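Long-range contact in suppressor of fused family protein (Neisseria gonorrhoeae, PDB 3K5J), which is of unknown function but resembles the N-terminal domain of human Suppressor of fused and is probably a protein-binding module: residues S113-P124 against R136-Q145. Numbering follows the deposited sequence. Where two conformers were deposited one is given.
Sequences SFRHFLISLPYP and RFFWLLPITQ. With SO4 (sulfate ion), chain D; SO4 (sulfate ion), chain E.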
ATOM      1  N   SER A 113       0.820  15.697   5.546  1.00 14.26           N
ATOM      2  CA  SER A 113      -0.392  15.774   6.343  1.00 14.94           C
ATOM      3  C   SER A 113      -1.345  14.594   6.069  1.00 15.04           C
ATOM      4  O   SER A 113      -2.410  14.491   6.707  1.00 15.58           O
ATOM      5  CB  SER A 113      -1.176  17.075   6.051  1.00 16.03           C
ATOM      6  OG  SER A 113      -1.760  17.052   4.762  1.00 15.77           O
ATOM      7  N   PHE A 114      -1.008  13.721   5.108  1.00 13.16           N
ATOM      8  CA  PHE A 114      -1.956  12.667   4.702  1.00 12.44           C
ATOM      9  C   PHE A 114      -1.840  11.499   5.686  1.00 13.70           C
ATOM     10  O   PHE A 114      -0.739  10.960   5.873  1.00 14.91           O
ATOM     11  CB  PHE A 114      -1.728  12.226   3.264  1.00 13.41           C
ATOM     12  CG  PHE A 114      -1.545  13.349   2.284  1.00 13.20           C
ATOM     13  CD1 PHE A 114      -2.137  14.607   2.468  1.00 12.90           C
ATOM     14  CD2 PHE A 114      -0.823  13.151   1.139  1.00 14.55           C
ATOM     15  CE1 PHE A 114      -1.916  15.630   1.552  1.00 14.82           C
ATOM     16  CE2 PHE A 114      -0.651  14.174   0.209  1.00 14.67           C
ATOM     17  CZ  PHE A 114      -1.197  15.413   0.441  1.00 14.33           C
ATOM     18  N   ARG A 115      -2.962  11.144   6.305  1.00 12.68           N
ATOM     19  CA  ARG A 115      -3.026  10.139   7.366  1.00 13.51           C
ATOM     20  C   ARG A 115      -3.900   8.948   7.004  1.00 12.47           C
ATOM     21  O   ARG A 115      -4.172   8.113   7.865  1.00 13.65           O
ATOM     22  CB  ARG A 115      -3.648  10.777   8.616  1.00 17.18           C
ATOM     23  CG  ARG A 115      -2.978  12.044   9.083  1.00 21.36           C
ATOM     24  CD  ARG A 115      -3.814  12.695  10.220  1.00 20.07           C
ATOM     25  NE  ARG A 115      -3.721  11.930  11.461  1.00 24.39           N
ATOM     26  CZ  ARG A 115      -2.725  12.024  12.332  1.00 20.92           C
ATOM     27  NH1 ARG A 115      -1.765  12.923  12.191  1.00 25.40           N
ATOM     28  NH2 ARG A 115      -2.757  11.273  13.396  1.00 24.82           N
ATOM     29  N   HIS A 116      -4.356   8.878   5.754  1.00 12.32           N
ATOM     30  CA  HIS A 116      -5.196   7.790   5.281  1.00 12.53           C
ATOM     31  C   HIS A 116      -4.705   7.282   3.942  1.00 13.26           C
ATOM     32  O   HIS A 116      -4.233   8.058   3.124  1.00 12.80           O
ATOM     33  CB  HIS A 116      -6.658   8.241   5.097  1.00 14.65           C
ATOM     34  CG  HIS A 116      -7.300   8.762   6.335  1.00 15.28           C
ATOM     35  ND1 HIS A 116      -7.132  10.071   6.723  1.00 16.55           N
ATOM     36  CD2 HIS A 116      -8.108   8.172   7.260  1.00 16.76           C
ATOM     37  CE1 HIS A 116      -7.817  10.266   7.842  1.00 18.16           C
ATOM     38  NE2 HIS A 116      -8.419   9.138   8.188  1.00 19.41           N
ATOM     39  N   PHE A 117      -4.973   6.010   3.691  1.00 12.78           N
ATOM     40  CA  PHE A 117      -4.875   5.420   2.359  1.00 12.50           C
ATOM     41  C   PHE A 117      -6.261   5.045   1.870  1.00 13.50           C
ATOM     42  O   PHE A 117      -7.101   4.677   2.653  1.00 15.67           O
ATOM     43  CB  PHE A 117      -4.067   4.112   2.393  1.00 12.52           C
ATOM     44  CG  PHE A 117      -2.619   4.241   2.845  1.00 11.96           C
ATOM     45  CD1 PHE A 117      -1.702   5.035   2.145  1.00 11.85           C
ATOM     46  CD2 PHE A 117      -2.140   3.453   3.881  1.00 13.90           C
ATOM     47  CE1 PHE A 117      -0.382   5.077   2.506  1.00 13.39           C
ATOM     48  CE2 PHE A 117      -0.821   3.507   4.253  1.00 14.38           C
ATOM     49  CZ  PHE A 117       0.062   4.323   3.565  1.00 13.11           C
ATOM     50  N   LEU A 118      -6.438   5.125   0.572  1.00 12.74           N
ATOM     51  CA  LEU A 118      -7.556   4.510  -0.134  1.00 12.74           C
ATOM     52  C   LEU A 118      -7.073   3.239  -0.823  1.00 11.49           C
ATOM     53  O   LEU A 118      -6.130   3.283  -1.612  1.00 13.03           O
ATOM     54  CB  LEU A 118      -8.123   5.429  -1.193  1.00 13.25           C
ATOM     55  CG  LEU A 118      -9.281   4.912  -2.076  1.00 12.21           C
ATOM     56  CD1 LEU A 118     -10.505   4.519  -1.222  1.00 14.83           C
ATOM     57  CD2 LEU A 118      -9.629   5.875  -3.232  1.00 15.97           C
ATOM     58  N   ILE A 119      -7.671   2.109  -0.464  1.00 11.95           N
ATOM     59  CA  ILE A 119      -7.286   0.791  -1.041  1.00 11.83           C
ATOM     60  C   ILE A 119      -7.797   0.789  -2.481  1.00 13.27           C
ATOM     61  O   ILE A 119      -9.008   0.882  -2.726  1.00 13.35           O
ATOM     62  CB  ILE A 119      -7.830  -0.395  -0.232  1.00 11.61           C
ATOM     63  CG1 ILE A 119      -7.278  -0.359   1.207  1.00 12.66           C
ATOM     64  CG2 ILE A 119      -7.461  -1.686  -0.948  1.00 12.59           C
ATOM     65  CD1 ILE A 119      -7.842  -1.362   2.161  1.00 13.20           C
ATOM     66  N   SER A 120      -6.860   0.739  -3.409  1.00 11.37           N
ATOM     67  CA  SER A 120      -7.105   0.935  -4.828  0.70 11.90           C
ATOM     68  C   SER A 120      -6.560  -0.169  -5.721  1.00 12.01           C
ATOM     69  O   SER A 120      -5.636  -0.888  -5.333  1.00 12.38           O
ATOM     70  CB  SER A 120      -6.483   2.260  -5.256  0.70 12.20           C
ATOM     71  OG  SER A 120      -6.956   3.346  -4.472  0.70 11.46           O
ATOM     72  N   LEU A 121      -7.110  -0.277  -6.924  1.00 11.94           N
ATOM     73  CA  LEU A 121      -6.482  -1.113  -7.928  1.00 11.45           C
ATOM     74  C   LEU A 121      -5.118  -0.501  -8.283  1.00 12.48           C
ATOM     75  O   LEU A 121      -4.905   0.709  -8.107  1.00 12.47           O
ATOM     76  CB  LEU A 121      -7.357  -1.231  -9.162  1.00 12.10           C
ATOM     77  CG  LEU A 121      -8.655  -1.981  -8.991  1.00 11.87           C
ATOM     78  CD1 LEU A 121      -9.559  -1.862 -10.215  1.00 14.57           C
ATOM     79  CD2 LEU A 121      -8.422  -3.467  -8.572  1.00 15.06           C
ATOM     80  N   PRO A 122      -4.170  -1.324  -8.763  1.00 11.52           N
ATOM     81  CA  PRO A 122      -2.756  -0.867  -8.895  1.00 11.92           C
ATOM     82  C   PRO A 122      -2.549  -0.139 -10.230  1.00 11.40           C
ATOM     83  O   PRO A 122      -1.790  -0.583 -11.090  1.00 12.73           O
ATOM     84  CB  PRO A 122      -1.978  -2.185  -8.786  1.00 12.48           C
ATOM     85  CG  PRO A 122      -2.903  -3.202  -9.382  1.00 13.15           C
ATOM     86  CD  PRO A 122      -4.266  -2.795  -8.846  1.00 12.97           C
ATOM     87  N   TYR A 123      -3.205   1.000 -10.379  1.00 12.52           N
ATOM     88  CA  TYR A 123      -3.217   1.732 -11.642  1.00 13.31           C
ATOM     89  C   TYR A 123      -1.840   2.059 -12.233  1.00 13.15           C
ATOM     90  O   TYR A 123      -1.677   2.006 -13.447  1.00 14.69           O
ATOM     91  CB  TYR A 123      -4.058   3.003 -11.507  1.00 14.92           C
ATOM     92  CG  TYR A 123      -5.514   2.748 -11.184  1.00 12.90           C
ATOM     93  CD1 TYR A 123      -6.314   2.033 -12.048  1.00 13.85           C
ATOM     94  CD2 TYR A 123      -6.076   3.164  -9.984  1.00 14.28           C
ATOM     95  CE1 TYR A 123      -7.650   1.808 -11.753  1.00 13.59           C
ATOM     96  CE2 TYR A 123      -7.403   2.950  -9.680  1.00 13.46           C
ATOM     97  CZ  TYR A 123      -8.199   2.247 -10.551  1.00 12.17           C
ATOM     98  OH  TYR A 123      -9.505   2.022 -10.209  1.00 14.34           O
ATOM     99  N   PRO A 124      -0.811   2.348 -11.388  1.00 13.41           N
ATOM    100  CA  PRO A 124       0.505   2.660 -11.993  1.00 12.97           C
ATOM    101  C   PRO A 124       1.183   1.507 -12.710  1.00 13.97           C
ATOM    102  O   PRO A 124       2.070   1.719 -13.555  1.00 15.25           O
ATOM    103  CB  PRO A 124       1.344   3.126 -10.787  1.00 14.38           C
ATOM    104  CG  PRO A 124       0.305   3.661  -9.833  1.00 13.78           C
ATOM    105  CD  PRO A 124      -0.829   2.709  -9.955  1.00 12.90           C
ATOM    106  N   ARG A 136      -4.333 -11.030  -5.038  1.00 11.91           N
ATOM    107  CA  ARG A 136      -4.217  -9.759  -5.713  1.00 11.41           C
ATOM    108  C   ARG A 136      -3.353  -8.772  -4.945  1.00 12.03           C
ATOM    109  O   ARG A 136      -3.123  -8.947  -3.760  1.00 13.73           O
ATOM    110  CB  ARG A 136      -5.615  -9.199  -5.867  1.00 12.64           C
ATOM    111  CG  ARG A 136      -6.509 -10.072  -6.767  1.00 14.43           C
ATOM    112  CD  ARG A 136      -7.950  -9.586  -6.769  1.00 15.29           C
ATOM    113  NE  ARG A 136      -8.104  -8.427  -7.631  1.00 14.67           N
ATOM    114  CZ  ARG A 136      -9.241  -7.728  -7.711  1.00 12.57           C
ATOM    115  NH1 ARG A 136     -10.286  -7.985  -6.920  1.00 15.12           N
ATOM    116  NH2 ARG A 136      -9.318  -6.755  -8.575  1.00 13.81           N
ATOM    117  N   PHE A 137      -2.842  -7.768  -5.647  1.00 11.23           N
ATOM    118  CA  PHE A 137      -1.973  -6.728  -5.080  1.00 10.70           C
ATOM    119  C   PHE A 137      -2.643  -5.379  -5.243  1.00 10.75           C
ATOM    120  O   PHE A 137      -2.840  -4.895  -6.367  1.00 12.02           O
ATOM    121  CB  PHE A 137      -0.611  -6.740  -5.778  1.00 11.25           C
ATOM    122  CG  PHE A 137       0.211  -7.944  -5.361  1.00 10.67           C
ATOM    123  CD1 PHE A 137      -0.032  -9.204  -5.896  1.00 12.15           C
ATOM    124  CD2 PHE A 137       1.198  -7.804  -4.412  1.00 10.93           C
ATOM    125  CE1 PHE A 137       0.614 -10.302  -5.412  1.00 13.01           C
ATOM    126  CE2 PHE A 137       1.890  -8.921  -3.948  1.00 11.99           C
ATOM    127  CZ  PHE A 137       1.608 -10.161  -4.474  1.00 11.82           C
ATOM    128  N   PHE A 138      -3.042  -4.817  -4.115  1.00 10.52           N
ATOM    129  CA  PHE A 138      -3.740  -3.542  -4.069  1.00 11.73           C
ATOM    130  C   PHE A 138      -2.825  -2.412  -3.612  1.00 10.11           C
ATOM    131  O   PHE A 138      -1.939  -2.593  -2.786  1.00 11.42           O
ATOM    132  CB  PHE A 138      -4.996  -3.601  -3.145  1.00 11.55           C
ATOM    133  CG  PHE A 138      -6.077  -4.538  -3.597  1.00 11.66           C
ATOM    134  CD1 PHE A 138      -6.215  -4.932  -4.911  1.00 14.25           C
ATOM    135  CD2 PHE A 138      -6.918  -5.084  -2.660  1.00 13.00           C
ATOM    136  CE1 PHE A 138      -7.249  -5.770  -5.272  1.00 15.70           C
ATOM    137  CE2 PHE A 138      -7.939  -5.967  -3.030  1.00 15.15           C
ATOM    138  CZ  PHE A 138      -8.073  -6.301  -4.344  1.00 14.39           C
ATOM    139  N   TRP A 139      -3.111  -1.222  -4.134  1.00 11.59           N
ATOM    140  CA  TRP A 139      -2.345  -0.002  -3.893  1.00 10.19           C
ATOM    141  C   TRP A 139      -2.927   0.797  -2.738  1.00 10.18           C
ATOM    142  O   TRP A 139      -4.123   1.102  -2.700  1.00 11.21           O
ATOM    143  CB  TRP A 139      -2.399   0.820  -5.174  1.00 12.33           C
ATOM    144  CG  TRP A 139      -1.714   2.103  -5.186  1.00 12.22           C
ATOM    145  CD1 TRP A 139      -0.629   2.461  -4.465  1.00 11.51           C
ATOM    146  CD2 TRP A 139      -1.974   3.180  -6.080  1.00 11.64           C
ATOM    147  NE1 TRP A 139      -0.202   3.715  -4.819  1.00 11.43           N
ATOM    148  CE2 TRP A 139      -1.014   4.179  -5.817  1.00 11.58           C
ATOM    149  CE3 TRP A 139      -2.930   3.419  -7.063  1.00 12.35           C
ATOM    150  CZ2 TRP A 139      -0.968   5.372  -6.528  1.00 13.74           C
ATOM    151  CZ3 TRP A 139      -2.904   4.607  -7.752  1.00 13.10           C
ATOM    152  CH2 TRP A 139      -1.931   5.559  -7.488  1.00 13.05           C
ATOM    153  N   LEU A 140      -2.084   1.089  -1.759  1.00 10.86           N
ATOM    154  CA  LEU A 140      -2.401   2.017  -0.681  1.00 11.56           C
ATOM    155  C   LEU A 140      -2.082   3.460  -1.156  1.00 10.69           C
ATOM    156  O   LEU A 140      -0.946   3.914  -1.067  1.00 12.12           O
ATOM    157  CB  LEU A 140      -1.604   1.641   0.556  1.00 10.53           C
ATOM    158  CG  LEU A 140      -1.949   0.309   1.215  1.00 10.96           C
ATOM    159  CD1 LEU A 140      -0.966  -0.063   2.294  1.00 13.81           C
ATOM    160  CD2 LEU A 140      -3.384   0.281   1.700  1.00 13.22           C
ATOM    161  N   LEU A 141      -3.104   4.139  -1.656  1.00 11.22           N
ATOM    162  CA  LEU A 141      -2.955   5.462  -2.244  1.00 12.20           C
ATOM    163  C   LEU A 141      -3.177   6.520  -1.144  1.00 12.39           C
ATOM    164  O   LEU A 141      -4.268   6.574  -0.568  1.00 12.30           O
ATOM    165  CB  LEU A 141      -4.007   5.636  -3.344  1.00 12.70           C
ATOM    166  CG  LEU A 141      -4.247   7.051  -3.873  1.00 13.78           C
ATOM    167  CD1 LEU A 141      -2.936   7.657  -4.388  1.00 13.66           C
ATOM    168  CD2 LEU A 141      -5.339   7.015  -4.949  1.00 16.20           C
ATOM    169  N   PRO A 142      -2.167   7.353  -0.824  1.00 11.42           N
ATOM    170  CA  PRO A 142      -2.435   8.388   0.197  1.00 11.61           C
ATOM    171  C   PRO A 142      -3.472   9.401  -0.251  1.00 12.12           C
ATOM    172  O   PRO A 142      -3.441   9.859  -1.402  1.00 12.41           O
ATOM    173  CB  PRO A 142      -1.070   9.058   0.404  1.00 12.85           C
ATOM    174  CG  PRO A 142      -0.072   8.185  -0.262  1.00 15.43           C
ATOM    175  CD  PRO A 142      -0.790   7.405  -1.327  1.00 12.22           C
ATOM    176  N   ILE A 143      -4.408   9.724   0.655  1.00 12.27           N
ATOM    177  CA  ILE A 143      -5.412  10.726   0.362  1.00 12.58           C
ATOM    178  C   ILE A 143      -5.398  11.809   1.439  1.00 12.91           C
ATOM    179  O   ILE A 143      -4.940  11.581   2.550  1.00 13.13           O
ATOM    180  CB  ILE A 143      -6.836  10.110   0.222  1.00 12.59           C
ATOM    181  CG1 ILE A 143      -7.378   9.550   1.519  1.00 14.54           C
ATOM    182  CG2 ILE A 143      -6.869   9.020  -0.912  1.00 14.44           C
ATOM    183  CD1 ILE A 143      -8.873   9.083   1.463  1.00 16.58           C
ATOM    184  N   THR A 144      -5.862  13.010   1.069  1.00 12.70           N
ATOM    185  CA  THR A 144      -5.792  14.134   1.990  1.00 13.47           C
ATOM    186  C   THR A 144      -6.885  13.952   3.060  1.00 12.99           C
ATOM    187  O   THR A 144      -7.833  13.169   2.894  1.00 15.37           O
ATOM    188  CB  THR A 144      -5.984  15.468   1.270  1.00 14.11           C
ATOM    189  OG1 THR A 144      -7.364  15.617   0.939  1.00 15.29           O
ATOM    190  CG2 THR A 144      -5.085  15.602   0.023  1.00 14.16           C
ATOM    191  N   GLN A 145      -6.784  14.741   4.121  1.00 14.19           N
ATOM    192  CA  GLN A 145      -7.750  14.620   5.212  1.00 16.64           C
ATOM    193  C   GLN A 145      -9.144  15.043   4.761  1.00 17.40           C
ATOM    194  O   GLN A 145     -10.150  14.412   5.146  1.00 17.89           O
ATOM    195  CB  GLN A 145      -7.296  15.404   6.442  1.00 17.91           C
ATOM    196  CG  GLN A 145      -6.083  14.767   7.083  1.00 16.39           C
ATOM    197  CD  GLN A 145      -5.653  15.483   8.325  1.00 20.91           C
ATOM    198  OE1 GLN A 145      -6.460  15.632   9.254  1.00 25.10           O
ATOM    199  NE2 GLN A 145      -4.358  15.821   8.427  1.00 21.43           N
TER
HETATM  200  S   SO4 D 185      -6.276  19.388   3.072  1.00 18.56           S
HETATM  201  O1  SO4 D 185      -6.987  20.538   3.575  1.00 18.47           O
HETATM  202  O2  SO4 D 185      -7.077  18.223   3.163  1.00 21.27           O
HETATM  203  O3  SO4 D 185      -6.021  19.708   1.643  1.00 23.57           O
HETATM  204  O4  SO4 D 185      -4.968  19.222   3.751  1.00 17.19           O
HETATM  205  S   SO4 E 186     -11.451   6.762  10.323  1.00 27.00           S
HETATM  206  O1  SO4 E 186     -11.914   8.038  10.900  1.00 35.99           O
HETATM  207  O2  SO4 E 186     -12.669   6.014  10.058  1.00 35.14           O
HETATM  208  O3  SO4 E 186     -10.718   7.075   9.055  1.00 25.72           O
HETATM  209  O4  SO4 E 186     -10.661   6.033  11.332  1.00 30.09           O
HETATM  210  O   HOH W   1      -4.518  16.556   4.584  1.00 18.12           O
HETATM  211  O   HOH W   2      -5.502  11.998   5.325  1.00 15.39           O
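Ser120 and Trp139 face each other as a hydrogen-bonded antiparallel pair, with Trp139 N 2.8 Å from Ser120 O and the return bond running from Ser120 N to Trp139 O. Leu118 and Leu141 repeat the pattern, and in the conformer given Ser120 OG donates to Leu118 O, 3.0 Å away, from above the carbonyl plane, on the face opposite Leu141 N. Beyond the strands, Gln145 NE2 reaches Ser113 O at 2.9 Å; at this end of the pairing one water bridges Arg115 N, His116 ND1 and Ile143 O. The packing is led by Trp139. With CG anti to the backbone N (chi1 179°), its indole lies between Leu141 CB on one face and Pro124 CD on the other, the latter a CH-pi contact 3.8 Å from the six-membered ring's centroid. On the sheet's other side, Leu140 CB sits over the Phe117 ring, 3.7 Å from its centroid, while Ile119 CG2 packs on Phe138 CB. Phe114 CE1 lies 3.5 Å from Thr144 CG2, the two side chains side by side. Helix 156-166 packs on Leu118, Leu141 and Ile143. The pairing carries strands 101-103 and 116-120 on the edge of 135-143, whose other neighbour is parallel strand 65-71, within the mixed sheet of this Sufu-like protein.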